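Local coordinates for protein 3-oxosteroid 1-dehydrogenase (Sterolibacterium denitrificans, PDB 7P18) that binds FAD and probably catalyses the 1,2-dehydrogenation of 3-oxosteroids to their Δ1 products, passing the electrons on to an acceptor, at residues L71-A76 and Q120-A125; R114-Y119 and G460-R465; S361-F366 and K534-A539. One frame throughout, in Å; residues are numbered along the deposited sequence.

Interaction 1 of 3, residues L71-A76 and Q120-A125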
loop_
_atom_site.group_PDB
_atom_site.type_symbol
_atom_site.label_atom_id
_atom_site.label_comp_id
_atom_site.label_asym_id
_atom_site.label_seq_id
_atom_site.Cartn_x
_atom_site.Cartn_y
_atom_site.Cartn_z
ATOM N N LEU A 71 -10.611 -8.629 -17.534
ATOM C CA LEU A 71 -11.975 -8.766 -16.958
ATOM C C LEU A 71 -12.139 -10.185 -16.412
ATOM O O LEU A 71 -12.700 -10.338 -15.314
ATOM C CB LEU A 71 -13.060 -8.432 -18.000
ATOM C CG LEU A 71 -14.497 -8.583 -17.489
ATOM C CD1 LEU A 71 -14.786 -7.583 -16.376
ATOM C CD2 LEU A 71 -15.500 -8.421 -18.622
ATOM N N THR A 72 -11.675 -11.214 -17.124
ATOM C CA THR A 72 -11.718 -12.608 -16.646
ATOM C C THR A 72 -11.044 -12.699 -15.269
ATOM O O THR A 72 -11.621 -13.255 -14.324
ATOM C CB THR A 72 -11.111 -13.534 -17.699
ATOM O OG1 THR A 72 -12.013 -13.548 -18.816
ATOM C CG2 THR A 72 -10.897 -14.928 -17.165
ATOM N N TYR A 73 -9.841 -12.169 -15.180
ATOM C CA TYR A 73 -9.042 -12.128 -13.933
ATOM C C TYR A 73 -9.806 -11.389 -12.823
ATOM O O TYR A 73 -9.902 -11.962 -11.732
ATOM C CB TYR A 73 -7.692 -11.517 -14.223
ATOM C CG TYR A 73 -6.711 -11.554 -13.086
ATOM C CD1 TYR A 73 -6.069 -12.731 -12.740
ATOM C CD2 TYR A 73 -6.394 -10.409 -12.381
ATOM C CE1 TYR A 73 -5.123 -12.778 -11.718
ATOM C CE2 TYR A 73 -5.453 -10.443 -11.364
ATOM C CZ TYR A 73 -4.787 -11.615 -11.052
ATOM O OH TYR A 73 -3.843 -11.649 -10.036
ATOM N N LEU A 74 -10.306 -10.180 -13.067
ATOM C CA LEU A 74 -11.026 -9.408 -12.015
ATOM C C LEU A 74 -12.334 -10.104 -11.615
ATOM O O LEU A 74 -12.674 -10.092 -10.429
ATOM C CB LEU A 74 -11.238 -7.961 -12.452
ATOM C CG LEU A 74 -9.975 -7.103 -12.440
ATOM C CD1 LEU A 74 -10.345 -5.681 -12.751
ATOM C CD2 LEU A 74 -9.283 -7.229 -11.073
ATOM N N LYS A 75 -13.076 -10.710 -12.548
ATOM C CA LYS A 75 -14.323 -11.419 -12.181
ATOM C C LYS A 75 -13.949 -12.623 -11.318
ATOM O O LYS A 75 -14.600 -12.868 -10.314
ATOM C CB LYS A 75 -15.127 -11.822 -13.432
ATOM C CG LYS A 75 -15.834 -10.652 -14.093
ATOM C CD LYS A 75 -16.525 -11.074 -15.380
ATOM C CE LYS A 75 -17.696 -12.006 -15.125
ATOM N NZ LYS A 75 -18.789 -11.278 -14.438
ATOM N N ALA A 76 -12.905 -13.340 -11.664
ATOM C CA ALA A 76 -12.434 -14.494 -10.877
ATOM C C ALA A 76 -12.002 -14.009 -9.492
ATOM O O ALA A 76 -12.340 -14.675 -8.506
ATOM C CB ALA A 76 -11.323 -15.206 -11.596
ATOM N N GLN A 120 -1.522 -16.270 -9.793
ATOM C CA GLN A 120 -1.091 -16.902 -11.057
ATOM C C GLN A 120 -2.035 -18.076 -11.378
ATOM O O GLN A 120 -2.110 -18.464 -12.558
ATOM C CB GLN A 120 0.357 -17.369 -10.950
ATOM C CG GLN A 120 1.346 -16.213 -10.962
ATOM C CD GLN A 120 1.348 -15.438 -12.252
ATOM O OE1 GLN A 120 1.484 -16.012 -13.315
ATOM N NE2 GLN A 120 1.146 -14.118 -12.162
ATOM N N HIS A 121 -2.727 -18.625 -10.386
ATOM C CA HIS A 121 -3.675 -19.753 -10.590
ATOM C C HIS A 121 -5.005 -19.278 -11.197
ATOM O O HIS A 121 -5.800 -20.142 -11.538
ATOM C CB HIS A 121 -3.914 -20.464 -9.283
ATOM C CG HIS A 121 -4.455 -19.558 -8.223
ATOM N ND1 HIS A 121 -3.611 -18.777 -7.409
ATOM C CD2 HIS A 121 -5.721 -19.240 -7.866
ATOM C CE1 HIS A 121 -4.360 -18.084 -6.564
ATOM N NE2 HIS A 121 -5.646 -18.322 -6.839
ATOM N N LEU A 122 -5.309 -17.983 -11.226
ATOM C CA LEU A 122 -6.610 -17.499 -11.762
ATOM C C LEU A 122 -6.520 -17.317 -13.267
ATOM O O LEU A 122 -5.474 -16.944 -13.802
ATOM C CB LEU A 122 -7.015 -16.201 -11.064
ATOM C CG LEU A 122 -7.462 -16.358 -9.611
ATOM C CD1 LEU A 122 -7.986 -15.030 -9.095
ATOM C CD2 LEU A 122 -8.511 -17.475 -9.425
ATOM N N PRO A 123 -7.622 -17.507 -14.008
ATOM C CA PRO A 123 -7.589 -17.275 -15.447
ATOM C C PRO A 123 -7.360 -15.797 -15.722
ATOM O O PRO A 123 -7.823 -14.980 -14.930
ATOM C CB PRO A 123 -8.967 -17.731 -15.931
ATOM C CG PRO A 123 -9.837 -17.522 -14.712
ATOM C CD PRO A 123 -8.955 -17.877 -13.525
ATOM N N GLY A 124 -6.617 -15.482 -16.793
ATOM C CA GLY A 124 -6.399 -14.088 -17.202
ATOM C C GLY A 124 -5.248 -13.387 -16.478
ATOM O O GLY A 124 -5.058 -12.172 -16.710
ATOM N N ALA A 125 -4.508 -14.104 -15.659
ATOM C CA ALA A 125 -3.309 -13.626 -14.937
ATOM C C ALA A 125 -2.196 -13.364 -15.941
ATOM O O ALA A 125 -2.156 -14.050 -16.948
ATOM C CB ALA A 125 -2.852 -14.632 -13.935
#
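A type II beta turn running from Leu122 to Ala125 rests against one side of helix 67-78, with Tyr73 reaching past it into the protein. The turn belongs to the loop between strands 109-111 and 131-138 of this FAD-dependent oxidoreductase, and no hydrogen bond joins it to the helix segment. The closest pair of CA atoms is Gly124 and Tyr73, 4.6 Å apart. Gly124 has a positive phi, 85°, and a side chain at this place would press on Tyr73 N, so glycine suits both the turn and the close approach. The carbonyl of Pro123, in the middle peptide of the turn, faces the helix: Pro123 O lies 3.3 Å from Tyr73 CA in a bent CA-H...O contact and sits in the plane of the Tyr73 ring, at its edge. Because CG of Tyr73 is anti to its backbone N (chi1 -173°), the ring runs alongside the turn between Leu122 and Ala125. Its CE1 touches Ala125 CB at 3.7 Å and Leu122 CB at 4.0 Å. Deeper in, Tyr73 OH is hydrogen-bonded to both Pro537 O and Tyr119 N, so the loop just ahead of the turn and the distant 534-539 together fix the phenol end. On the outer side Ala76 CB meets Pro123 CD at 4.1 Å and Leu122 CD1 at 4.2 Å. Thr72 turns its hydroxyl back to Asp68 O, which presents the methyl to the proline: the Thr72 side chain crosses that of Pro123 at about a right angle, its CG2 touching Pro123 CB at 3.6 Å.

Interaction 2 of 3, residues R114-Y119 and G460-R465; sequences RYPDYY and GNVFDR. With ANB (androsta-1,4-diene-3,17-dione), chain D.
The loop 114-119 passes the first turn of helix 462-466 without a hydrogen bond between the two backbones, Pro116 CA coming within 5.3 Å of Phe463 CA. Phe463 carries the contact. With chi1 at 167° its ring swings away from the backbone N and brings CZ over one face of Tyr118, toward the rim; the two rings meet obliquely, their planes at 48°. Phe463 CE1 presses on Tyr118 CE1 at 3.3 Å, and the same atom meets the edge of the Tyr115 ring. Pro116 fills the near side, its CG 3.7 Å from Val462 O and its CB 4.0 Å from Val462 CG2. Asn461 caps the helix: its OD1 accepts from Asp464 N at 3.1 Å, with the donor well above the carbonyl plane, and weakly from Phe463 N. A water donates to Tyr118 O and, weakly, to Asn461 OD1, tying the cap to the loop. Tyr115 lines the steroid pocket, with its OH 3.4 Å from C19 of androstadienedione and hydrogen-bonded to Tyr467 OH. The contact thus backs the pocket where the loop between strands 109-111 and 131-138, braced by the Asp117–Arg130 salt bridge, meets the start of helix 462-466.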
loop_
_atom_site.group_PDB
_atom_site.type_symbol
_atom_site.label_atom_id
_atom_site.label_comp_id
_atom_site.label_asym_id
_atom_site.label_seq_id
_atom_site.Cartn_x
_atom_site.Cartn_y
_atom_site.Cartn_z
ATOM N N ARG A 114 8.799 -7.560 -14.927
ATOM C CA ARG A 114 8.970 -8.934 -14.368
ATOM C C ARG A 114 8.082 -9.173 -13.142
ATOM O O ARG A 114 8.192 -10.267 -12.530
ATOM C CB ARG A 114 10.444 -9.150 -14.005
ATOM C CG ARG A 114 11.400 -9.032 -15.181
ATOM C CD ARG A 114 12.841 -8.927 -14.685
ATOM N NE ARG A 114 13.188 -10.110 -13.915
ATOM C CZ ARG A 114 14.157 -10.181 -13.015
ATOM N NH1 ARG A 114 14.949 -9.143 -12.783
ATOM N NH2 ARG A 114 14.340 -11.320 -12.369
ATOM N N TYR A 115 7.264 -8.204 -12.751
ATOM C CA TYR A 115 6.504 -8.265 -11.473
ATOM C C TYR A 115 5.206 -9.008 -11.759
ATOM O O TYR A 115 4.310 -8.438 -12.345
ATOM C CB TYR A 115 6.223 -6.866 -10.954
ATOM C CG TYR A 115 6.051 -6.764 -9.462
ATOM C CD1 TYR A 115 5.464 -7.774 -8.699
ATOM C CD2 TYR A 115 6.478 -5.622 -8.825
ATOM C CE1 TYR A 115 5.349 -7.648 -7.314
ATOM C CE2 TYR A 115 6.390 -5.492 -7.446
ATOM C CZ TYR A 115 5.806 -6.491 -6.699
ATOM O OH TYR A 115 5.766 -6.273 -5.347
ATOM N N PRO A 116 5.061 -10.290 -11.375
ATOM C CA PRO A 116 3.873 -11.056 -11.723
ATOM C C PRO A 116 2.623 -10.611 -10.971
ATOM O O PRO A 116 2.734 -10.124 -9.846
ATOM C CB PRO A 116 4.204 -12.497 -11.304
ATOM C CG PRO A 116 5.692 -12.457 -11.067
ATOM C CD PRO A 116 5.980 -11.077 -10.566
ATOM N N ASP A 117 1.465 -10.769 -11.627
ATOM C CA ASP A 117 0.155 -10.660 -10.935
ATOM C C ASP A 117 0.146 -11.608 -9.719
ATOM O O ASP A 117 0.810 -12.659 -9.733
ATOM C CB ASP A 117 -0.984 -10.970 -11.888
ATOM C CG ASP A 117 -1.207 -9.896 -12.939
ATOM O OD1 ASP A 117 -0.666 -8.770 -12.778
ATOM O OD2 ASP A 117 -1.926 -10.203 -13.891
ATOM N N TYR A 118 -0.619 -11.274 -8.683
ATOM C CA TYR A 118 -0.546 -12.028 -7.397
ATOM C C TYR A 118 -1.209 -13.396 -7.461
ATOM O O TYR A 118 -0.963 -14.198 -6.572
ATOM C CB TYR A 118 -1.100 -11.145 -6.276
ATOM C CG TYR A 118 -0.155 -10.057 -5.818
ATOM C CD1 TYR A 118 1.009 -9.713 -6.503
ATOM C CD2 TYR A 118 -0.448 -9.338 -4.675
ATOM C CE1 TYR A 118 1.837 -8.688 -6.073
ATOM C CE2 TYR A 118 0.376 -8.327 -4.219
ATOM C CZ TYR A 118 1.537 -8.014 -4.900
ATOM O OH TYR A 118 2.308 -6.986 -4.419
ATOM N N TYR A 119 -2.154 -13.634 -8.374
ATOM C CA TYR A 119 -2.959 -14.867 -8.396
ATOM C C TYR A 119 -2.681 -15.616 -9.704
ATOM O O TYR A 119 -3.479 -15.551 -10.649
ATOM C CB TYR A 119 -4.454 -14.571 -8.248
ATOM C CG TYR A 119 -4.862 -13.759 -7.046
ATOM C CD1 TYR A 119 -4.544 -14.140 -5.744
ATOM C CD2 TYR A 119 -5.606 -12.609 -7.207
ATOM C CE1 TYR A 119 -4.933 -13.361 -4.651
ATOM C CE2 TYR A 119 -6.006 -11.838 -6.127
ATOM C CZ TYR A 119 -5.716 -12.246 -4.842
ATOM O OH TYR A 119 -6.141 -11.463 -3.808
ATOM N N GLY A 460 6.046 -22.303 -5.342
ATOM C CA GLY A 460 5.388 -23.135 -6.372
ATOM C C GLY A 460 4.879 -22.355 -7.581
ATOM O O GLY A 460 4.260 -22.968 -8.476
ATOM N N ASN A 461 5.072 -21.050 -7.648
ATOM C CA ASN A 461 4.629 -20.235 -8.797
ATOM C C ASN A 461 5.560 -19.042 -8.950
ATOM O O ASN A 461 6.319 -18.786 -8.018
ATOM C CB ASN A 461 3.172 -19.809 -8.612
ATOM C CG ASN A 461 3.022 -18.840 -7.470
ATOM O OD1 ASN A 461 3.407 -17.669 -7.577
ATOM N ND2 ASN A 461 2.514 -19.332 -6.364
ATOM N N VAL A 462 5.464 -18.307 -10.071
ATOM C CA VAL A 462 6.423 -17.219 -10.426
ATOM C C VAL A 462 6.258 -16.018 -9.499
ATOM O O VAL A 462 7.228 -15.297 -9.329
ATOM C CB VAL A 462 6.333 -16.812 -11.905
ATOM C CG1 VAL A 462 6.744 -17.985 -12.775
ATOM C CG2 VAL A 462 4.963 -16.265 -12.281
ATOM N N PHE A 463 5.083 -15.798 -8.905
ATOM C CA PHE A 463 4.932 -14.675 -7.949
ATOM C C PHE A 463 5.823 -14.953 -6.735
ATOM O O PHE A 463 6.667 -14.103 -6.378
ATOM C CB PHE A 463 3.477 -14.417 -7.538
ATOM C CG PHE A 463 3.425 -13.507 -6.351
ATOM C CD1 PHE A 463 3.706 -12.158 -6.464
ATOM C CD2 PHE A 463 3.255 -14.039 -5.090
ATOM C CE1 PHE A 463 3.733 -11.343 -5.342
ATOM C CE2 PHE A 463 3.300 -13.223 -3.973
ATOM C CZ PHE A 463 3.518 -11.881 -4.103
ATOM N N ASP A 464 5.652 -16.105 -6.102
ATOM C CA ASP A 464 6.460 -16.500 -4.915
ATOM C C ASP A 464 7.954 -16.342 -5.234
ATOM O O ASP A 464 8.695 -15.709 -4.459
ATOM C CB ASP A 464 6.221 -17.947 -4.506
ATOM C CG ASP A 464 4.884 -18.268 -3.876
ATOM O OD1 ASP A 464 3.945 -17.511 -4.101
ATOM O OD2 ASP A 464 4.794 -19.344 -3.284
ATOM N N ARG A 465 8.383 -16.837 -6.393
ATOM C CA ARG A 465 9.827 -16.908 -6.746
ATOM C C ARG A 465 10.380 -15.530 -7.097
ATOM O O ARG A 465 11.587 -15.365 -7.011
ATOM C CB ARG A 465 10.032 -17.886 -7.899
ATOM C CG ARG A 465 9.676 -19.316 -7.531
ATOM C CD ARG A 465 10.149 -20.329 -8.525
ATOM N NE ARG A 465 9.534 -20.270 -9.835
ATOM C CZ ARG A 465 8.483 -20.993 -10.235
ATOM N NH1 ARG A 465 7.837 -21.793 -9.404
ATOM N NH2 ARG A 465 8.055 -20.886 -11.482
HETATM C C1 ANB D . 3.528 -2.835 -1.640
HETATM C C10 ANB D . 4.686 -3.072 -2.563
HETATM C C11 ANB D . 6.374 -2.309 -0.717
HETATM C C12 ANB D . 7.721 -1.652 -0.382
HETATM C C13 ANB D . 8.803 -2.126 -1.335
HETATM C C14 ANB D . 8.369 -1.742 -2.757
HETATM C C15 ANB D . 9.642 -1.931 -3.593
HETATM C C16 ANB D . 10.773 -1.487 -2.648
HETATM C C17 ANB D . 10.160 -1.441 -1.264
HETATM C C18 ANB D . 9.122 -3.631 -1.165
HETATM C C19 ANB D . 5.030 -4.585 -2.472
HETATM C C2 ANB D . 2.249 -2.880 -2.017
HETATM C C3 ANB D . 1.887 -2.867 -3.433
HETATM C C4 ANB D . 2.998 -2.590 -4.334
HETATM C C5 ANB D . 4.283 -2.747 -3.985
HETATM C C6 ANB D . 5.374 -2.696 -5.018
HETATM C C7 ANB D . 6.608 -1.929 -4.565
HETATM C C8 ANB D . 7.073 -2.414 -3.199
HETATM C C9 ANB D . 5.929 -2.178 -2.184
HETATM O O1 ANB D . 0.726 -3.040 -3.826
HETATM O O2 ANB D . 10.683 -0.961 -0.284
HETATM O O HOH W 1 0.467 -16.654 -7.651
#

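Interaction 3 of 3, residues S361-F366 and K534-A539; sequences SPYLEF and KAYPGA. With ANB (androsta-1,4-diene-3,17-dione), chain D.
Tyr536 OH donates to O1 of androstadienedione at 2.6 Å, and Gly540 N gives this ketone oxygen a second hydrogen bond. This is the ring-A end of the steroid pocket in an FAD-dependent oxidoreductase of the Rossmann type. In a substrate two donors on O1 would probably polarise the C3 carbonyl and make the C2 hydrogens more acidic; the steroid bound here is the dehydrogenated product. Tyr363 OH, hydrogen-bonded to Tyr118 OH, lies beside C2. The modelled approach is improbably close and its exact distance doubtful, but the general position is consistent with the proton abstraction from C2 known for this family. The two tyrosine rings meet edge to face: the edge of Tyr363 points at the face of Tyr536, with centroids 5.1 Å apart and planes at 75°. The nearest ring carbons are Tyr363 CE2 and Tyr536 CE2, at 3.6 Å. Tyr363 pays for this position with a chi1 of 30°, well off a staggered value. A phenylalanine in its place would probably keep most of the ring packing but leave Tyr118 OH without this mate and C2 without the hydroxyl beside it. Ala539 CB supports the steroid 3.5 Å from its C4, and the flavin touches Tyr536. Behind the tyrosines, Leu364 lays CD2 against the backbone of 534-536, 3.5 Å from Ala535 C. Glu365 reaches that strip through two waters. Its OE1 accepts from one that also donates to Tyr536 O, and its OE2, already bonded to Tyr119 OH, accepts at 2.6 Å from another water that donates to Lys534 O.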
loop_
_atom_site.group_PDB
_atom_site.type_symbol
_atom_site.label_atom_id
_atom_site.label_comp_id
_atom_site.label_asym_id
_atom_site.label_seq_id
_atom_site.Cartn_x
_atom_site.Cartn_y
_atom_site.Cartn_z
ATOM N N SER A 361 2.969 -16.071 0.596
ATOM C CA SER A 361 1.588 -15.606 0.267
ATOM C C SER A 361 1.627 -14.093 0.017
ATOM O O SER A 361 2.273 -13.346 0.743
ATOM C CB SER A 361 0.604 -15.958 1.347
ATOM O OG SER A 361 -0.642 -15.284 1.144
ATOM N N PRO A 362 0.852 -13.567 -0.954
ATOM C CA PRO A 362 0.557 -12.139 -0.965
ATOM C C PRO A 362 0.111 -11.700 0.440
ATOM O O PRO A 362 -0.545 -12.489 1.128
ATOM C CB PRO A 362 -0.593 -11.996 -1.978
ATOM C CG PRO A 362 -0.364 -13.188 -2.913
ATOM C CD PRO A 362 0.120 -14.308 -2.000
ATOM N N TYR A 363 0.457 -10.458 0.809
ATOM C CA TYR A 363 0.254 -9.934 2.192
ATOM C C TYR A 363 -1.232 -9.925 2.568
ATOM O O TYR A 363 -1.531 -10.188 3.764
ATOM C CB TYR A 363 0.898 -8.570 2.394
ATOM C CG TYR A 363 0.988 -7.695 1.170
ATOM C CD1 TYR A 363 1.979 -7.927 0.231
ATOM C CD2 TYR A 363 0.147 -6.630 0.971
ATOM C CE1 TYR A 363 2.111 -7.124 -0.891
ATOM C CE2 TYR A 363 0.260 -5.821 -0.163
ATOM C CZ TYR A 363 1.227 -6.086 -1.110
ATOM O OH TYR A 363 1.363 -5.337 -2.266
ATOM N N LEU A 364 -2.156 -9.622 1.653
ATOM C CA LEU A 364 -3.601 -9.621 2.013
ATOM C C LEU A 364 -4.030 -10.987 2.524
ATOM O O LEU A 364 -4.625 -11.089 3.630
ATOM C CB LEU A 364 -4.441 -9.204 0.802
ATOM C CG LEU A 364 -5.943 -9.191 1.029
ATOM C CD1 LEU A 364 -6.364 -8.087 1.968
ATOM C CD2 LEU A 364 -6.694 -9.029 -0.290
ATOM N N GLU A 365 -3.717 -12.040 1.777
ATOM C CA GLU A 365 -4.111 -13.420 2.125
ATOM C C GLU A 365 -3.343 -13.876 3.363
ATOM O O GLU A 365 -3.914 -14.670 4.123
ATOM C CB GLU A 365 -3.901 -14.343 0.929
ATOM C CG GLU A 365 -5.059 -14.235 -0.073
ATOM C CD GLU A 365 -5.027 -13.036 -0.978
ATOM O OE1 GLU A 365 -3.922 -12.493 -1.149
ATOM O OE2 GLU A 365 -6.125 -12.641 -1.497
ATOM N N PHE A 366 -2.102 -13.403 3.542
ATOM C CA PHE A 366 -1.292 -13.733 4.744
ATOM C C PHE A 366 -2.029 -13.240 6.007
ATOM O O PHE A 366 -2.228 -14.031 6.930
ATOM C CB PHE A 366 0.108 -13.164 4.568
ATOM C CG PHE A 366 1.076 -13.599 5.643
ATOM C CD1 PHE A 366 0.984 -13.042 6.904
ATOM C CD2 PHE A 366 2.123 -14.475 5.356
ATOM C CE1 PHE A 366 1.851 -13.424 7.904
ATOM C CE2 PHE A 366 3.022 -14.827 6.347
ATOM C CZ PHE A 366 2.891 -14.286 7.621
ATOM N N LYS A 534 -12.708 -8.626 -2.008
ATOM C CA LYS A 534 -11.856 -9.157 -0.904
ATOM C C LYS A 534 -10.506 -9.615 -1.460
ATOM O O LYS A 534 -9.906 -10.514 -0.903
ATOM C CB LYS A 534 -12.622 -10.270 -0.200
ATOM C CG LYS A 534 -13.894 -9.809 0.480
ATOM C CD LYS A 534 -14.726 -10.939 1.025
ATOM C CE LYS A 534 -16.015 -10.482 1.652
ATOM N NZ LYS A 534 -16.725 -11.671 2.179
ATOM N N ALA A 535 -10.038 -8.970 -2.538
ATOM C CA ALA A 535 -8.850 -9.442 -3.273
ATOM C C ALA A 535 -7.872 -8.299 -3.490
ATOM O O ALA A 535 -8.168 -7.138 -3.205
ATOM C CB ALA A 535 -9.267 -10.096 -4.564
ATOM N N TYR A 536 -6.679 -8.658 -3.939
ATOM C CA TYR A 536 -5.585 -7.723 -4.232
ATOM C C TYR A 536 -4.887 -8.269 -5.470
ATOM O O TYR A 536 -4.222 -9.297 -5.381
ATOM C CB TYR A 536 -4.634 -7.701 -3.042
ATOM C CG TYR A 536 -3.751 -6.503 -2.919
ATOM C CD1 TYR A 536 -2.832 -6.135 -3.888
ATOM C CD2 TYR A 536 -3.748 -5.798 -1.719
ATOM C CE1 TYR A 536 -2.011 -5.012 -3.718
ATOM C CE2 TYR A 536 -2.912 -4.712 -1.513
ATOM C CZ TYR A 536 -2.072 -4.292 -2.530
ATOM O OH TYR A 536 -1.299 -3.190 -2.275
ATOM N N PRO A 537 -5.179 -7.712 -6.667
ATOM C CA PRO A 537 -4.857 -8.406 -7.921
ATOM C C PRO A 537 -3.365 -8.491 -8.272
ATOM O O PRO A 537 -2.938 -9.448 -8.938
ATOM C CB PRO A 537 -5.609 -7.567 -8.957
ATOM C CG PRO A 537 -5.697 -6.198 -8.349
ATOM C CD PRO A 537 -5.976 -6.499 -6.887
ATOM N N GLY A 538 -2.614 -7.500 -7.817
ATOM C CA GLY A 538 -1.194 -7.322 -8.103
ATOM C C GLY A 538 -0.686 -6.077 -7.433
ATOM O O GLY A 538 -1.514 -5.283 -6.903
ATOM N N ALA A 539 0.619 -5.874 -7.467
ATOM C CA ALA A 539 1.229 -4.654 -6.908
ATOM C C ALA A 539 0.598 -3.432 -7.571
ATOM O O ALA A 539 0.541 -3.385 -8.831
ATOM C CB ALA A 539 2.729 -4.723 -7.060
HETATM C C1 ANB D . 3.528 -2.835 -1.640
HETATM C C10 ANB D . 4.686 -3.072 -2.563
HETATM C C11 ANB D . 6.374 -2.309 -0.717
HETATM C C12 ANB D . 7.721 -1.652 -0.382
HETATM C C13 ANB D . 8.803 -2.126 -1.335
HETATM C C14 ANB D . 8.369 -1.742 -2.757
HETATM C C15 ANB D . 9.642 -1.931 -3.593
HETATM C C16 ANB D . 10.773 -1.487 -2.648
HETATM C C17 ANB D . 10.160 -1.441 -1.264
HETATM C C18 ANB D . 9.122 -3.631 -1.165
HETATM C C19 ANB D . 5.030 -4.585 -2.472
HETATM C C2 ANB D . 2.249 -2.880 -2.017
HETATM C C3 ANB D . 1.887 -2.867 -3.433
HETATM C C4 ANB D . 2.998 -2.590 -4.334
HETATM C C5 ANB D . 4.283 -2.747 -3.985
HETATM C C6 ANB D . 5.374 -2.696 -5.018
HETATM C C7 ANB D . 6.608 -1.929 -4.565
HETATM C C8 ANB D . 7.073 -2.414 -3.199
HETATM C C9 ANB D . 5.929 -2.178 -2.184
HETATM O O1 ANB D . 0.726 -3.040 -3.826
HETATM O O2 ANB D . 10.683 -0.961 -0.284
HETATM O O HOH W 2 -3.166 -10.535 -2.979
HETATM O O HOH W 3 -7.986 -12.431 0.368
#

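Overall arrangement
From the N terminus, helix 67-78 comes first, and interaction 1 closes the shortest of the three excursions, which takes in helix 84-104, by bringing 120-125 back onto it. The residues just before that turn, 114-119, open interaction 2, which closes far along the chain at 460-465. Interaction 3 joins the start of helix 363-377 to the loop between strand 521-523 and helix 543-559, and closes last. Interactions 1 and 3 therefore follow in series, while interaction 2 crosses both. The continuous loop 114-125 is the hub, touching helices 67-78 and 462-466. Tyr73, from helix 67-78, and Tyr119, from the loop, both bond to 534-539, and interactions 2 and 3 share the steroid.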